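Side-chain contact in CBS domain-containing protein CBSX1, chloroplastic (Arabidopsis thaliana, PDB 4GQW), which is a chloroplast CBS-pair protein that probably acts by binding thioredoxin and regulating it: residues A[18-21]-A[22-26]. Numbering follows the deposited sequence.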
ATOM      1  N   HIS A  18       4.862  12.715   3.017  1.00111.26           N
ATOM      2  CA  HIS A  18       4.970  13.131   1.626  1.00117.06           C
ATOM      3  C   HIS A  18       3.608  13.616   1.159  1.00110.83           C
ATOM      4  O   HIS A  18       2.754  12.820   0.771  1.00111.06           O
ATOM      5  CB  HIS A  18       5.447  11.973   0.754  1.00113.65           C
ATOM      6  CG  HIS A  18       6.780  11.422   1.162  1.00116.84           C
ATOM      7  ND1 HIS A  18       6.918  10.242   1.854  1.00116.72           N
ATOM      8  CD2 HIS A  18       8.031  11.904   0.979  1.00119.53           C
ATOM      9  CE1 HIS A  18       8.199  10.013   2.078  1.00120.27           C
ATOM     10  NE2 HIS A  18       8.897  11.005   1.558  1.00126.95           N
ATOM     11  N   VAL A  19       3.407  14.926   1.202  1.00 97.01           N
ATOM     12  CA  VAL A  19       2.104  15.499   0.894  1.00 92.84           C
ATOM     13  C   VAL A  19       2.037  16.077  -0.509  1.00100.60           C
ATOM     14  O   VAL A  19       2.990  15.994  -1.279  1.00 99.22           O
ATOM     15  CB  VAL A  19       1.723  16.602   1.895  1.00 92.78           C
ATOM     16  CG1 VAL A  19       1.620  16.025   3.298  1.00 87.29           C
ATOM     17  CG2 VAL A  19       2.738  17.735   1.846  1.00 97.21           C
ATOM     18  N   VAL A  20       0.895  16.673  -0.823  1.00105.88           N
ATOM     19  CA  VAL A  20       0.650  17.242  -2.136  1.00108.99           C
ATOM     20  C   VAL A  20      -0.397  18.345  -1.986  1.00110.44           C
ATOM     21  O   VAL A  20      -1.233  18.287  -1.092  1.00110.95           O
ATOM     22  CB  VAL A  20       0.199  16.138  -3.128  1.00102.95           C
ATOM     23  CG1 VAL A  20      -1.026  16.553  -3.920  1.00106.11           C
ATOM     24  CG2 VAL A  20       1.343  15.754  -4.053  1.00 97.67           C
ATOM     25  N   LYS A  21      -0.326  19.369  -2.829  1.00100.05           N
ATOM     26  CA  LYS A  21      -1.280  20.470  -2.763  1.00106.43           C
ATOM     27  C   LYS A  21      -2.282  20.349  -3.906  1.00102.67           C
ATOM     28  O   LYS A  21      -2.033  19.627  -4.862  1.00103.91           O
ATOM     29  CB  LYS A  21      -0.533  21.803  -2.814  1.00101.46           C
ATOM     30  CG  LYS A  21       0.610  21.843  -1.819  1.00109.98           C
ATOM     31  CD  LYS A  21       1.160  23.235  -1.590  1.00116.50           C
ATOM     32  CE  LYS A  21       2.296  23.171  -0.585  1.00112.02           C
ATOM     33  NZ  LYS A  21       2.825  24.506  -0.213  1.00114.81           N
ATOM     34  N   PRO A  22      -3.434  21.034  -3.805  1.00110.42           N
ATOM     35  CA  PRO A  22      -4.401  20.955  -4.907  1.00108.43           C
ATOM     36  C   PRO A  22      -3.850  21.556  -6.198  1.00122.03           C
ATOM     37  O   PRO A  22      -4.395  21.310  -7.273  1.00121.89           O
ATOM     38  CB  PRO A  22      -5.573  21.806  -4.407  1.00111.16           C
ATOM     39  CG  PRO A  22      -5.428  21.837  -2.940  1.00114.06           C
ATOM     40  CD  PRO A  22      -3.962  21.805  -2.668  1.00107.56           C
ATOM     41  N   THR A  23      -2.787  22.343  -6.088  1.00123.04           N
ATOM     42  CA  THR A  23      -2.182  22.977  -7.249  1.00120.09           C
ATOM     43  C   THR A  23      -1.266  21.992  -7.954  1.00123.32           C
ATOM     44  O   THR A  23      -0.883  22.197  -9.106  1.00122.91           O
ATOM     45  CB  THR A  23      -1.369  24.212  -6.840  1.00114.76           C
ATOM     46  OG1 THR A  23      -0.235  23.803  -6.066  1.00102.00           O
ATOM     47  CG2 THR A  23      -2.229  25.148  -6.013  1.00120.23           C
ATOM     48  N   THR A  24      -0.915  20.922  -7.248  1.00111.06           N
ATOM     49  CA  THR A  24      -0.022  19.902  -7.778  1.00100.80           C
ATOM     50  C   THR A  24      -0.638  19.236  -9.002  1.00104.63           C
ATOM     51  O   THR A  24      -1.836  18.948  -9.027  1.00104.12           O
ATOM     52  CB  THR A  24       0.295  18.833  -6.711  1.00 99.23           C
ATOM     53  OG1 THR A  24       0.696  19.476  -5.495  1.00 99.92           O
ATOM     54  CG2 THR A  24       1.399  17.910  -7.177  1.00 93.80           C
ATOM     55  N   THR A  25       0.183  19.017 -10.023  1.00111.02           N
ATOM     56  CA  THR A  25      -0.272  18.343 -11.233  1.00113.66           C
ATOM     57  C   THR A  25      -0.234  16.838 -11.026  1.00105.19           C
ATOM     58  O   THR A  25       0.502  16.339 -10.176  1.00103.92           O
ATOM     59  CB  THR A  25       0.600  18.695 -12.455  1.00109.29           C
ATOM     60  OG1 THR A  25       1.809  17.926 -12.424  1.00117.37           O
ATOM     61  CG2 THR A  25       0.941  20.174 -12.464  1.00115.02           C
ATOM     62  N   VAL A  26      -1.031  16.123 -11.811  1.00113.03           N
ATOM     63  CA  VAL A  26      -1.100  14.670 -11.732  1.00112.61           C
ATOM     64  C   VAL A  26       0.264  14.061 -12.018  1.00115.20           C
ATOM     65  O   VAL A  26       0.636  13.045 -11.436  1.00121.69           O
ATOM     66  CB  VAL A  26      -2.134  14.118 -12.731  1.00121.69           C
ATOM     67  CG1 VAL A  26      -2.212  12.603 -12.646  1.00128.63           C
ATOM     68  CG2 VAL A  26      -3.496  14.738 -12.465  1.00123.58           C
TER
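T24 folds back on K21, and its side chain and its backbone grip the same carbonyl. The hydroxyl gives a hydrogen bond from OG1 of T24 to O of K21 at 2.8 Å, while the amide N of T24 reaches that oxygen at 2.9 Å. The two donors arrive from one face of the carbonyl plane, but at different heights: the hydroxyl is tilted 29° from the plane, whereas the amide stands well above it. What brings OG1 round is the first torsion of T24 (chi1 -50°), which sets the hydroxyl anti to its own carbonyl carbon and puts CG2 anti to the backbone N. That methyl rests against V20, with CG2 of T24 3.8 Å from CG2 of V20, and the other branch of the valine, CG1, lies 3.7 Å from OG1 of T24. The two side chains meet at a slant; the same torsion splits the branches of T24, with OG1 on the K21 carbonyl and beside CG1 of V20, and CG2 against the other valine methyl. V87, at the start of helix 87-90, touches both of them. A valine in place of T24 would probably cost the K21 carbonyl its hydroxyl donor and leave the turn closed by the amide bond with less support. K21 itself heads off: beyond CG its chain is extended, and NZ forms a salt bridge with E46. OG1 of T23 comes back within 3.8 Å of CB of K21. Together K21 to T24 make a type I beta turn with P22 at its second position, tightened by the threonine hydroxyl. It leads straight to T25, the N-cap of helix 26-35, and so turns the chain into that helix within the first CBS domain.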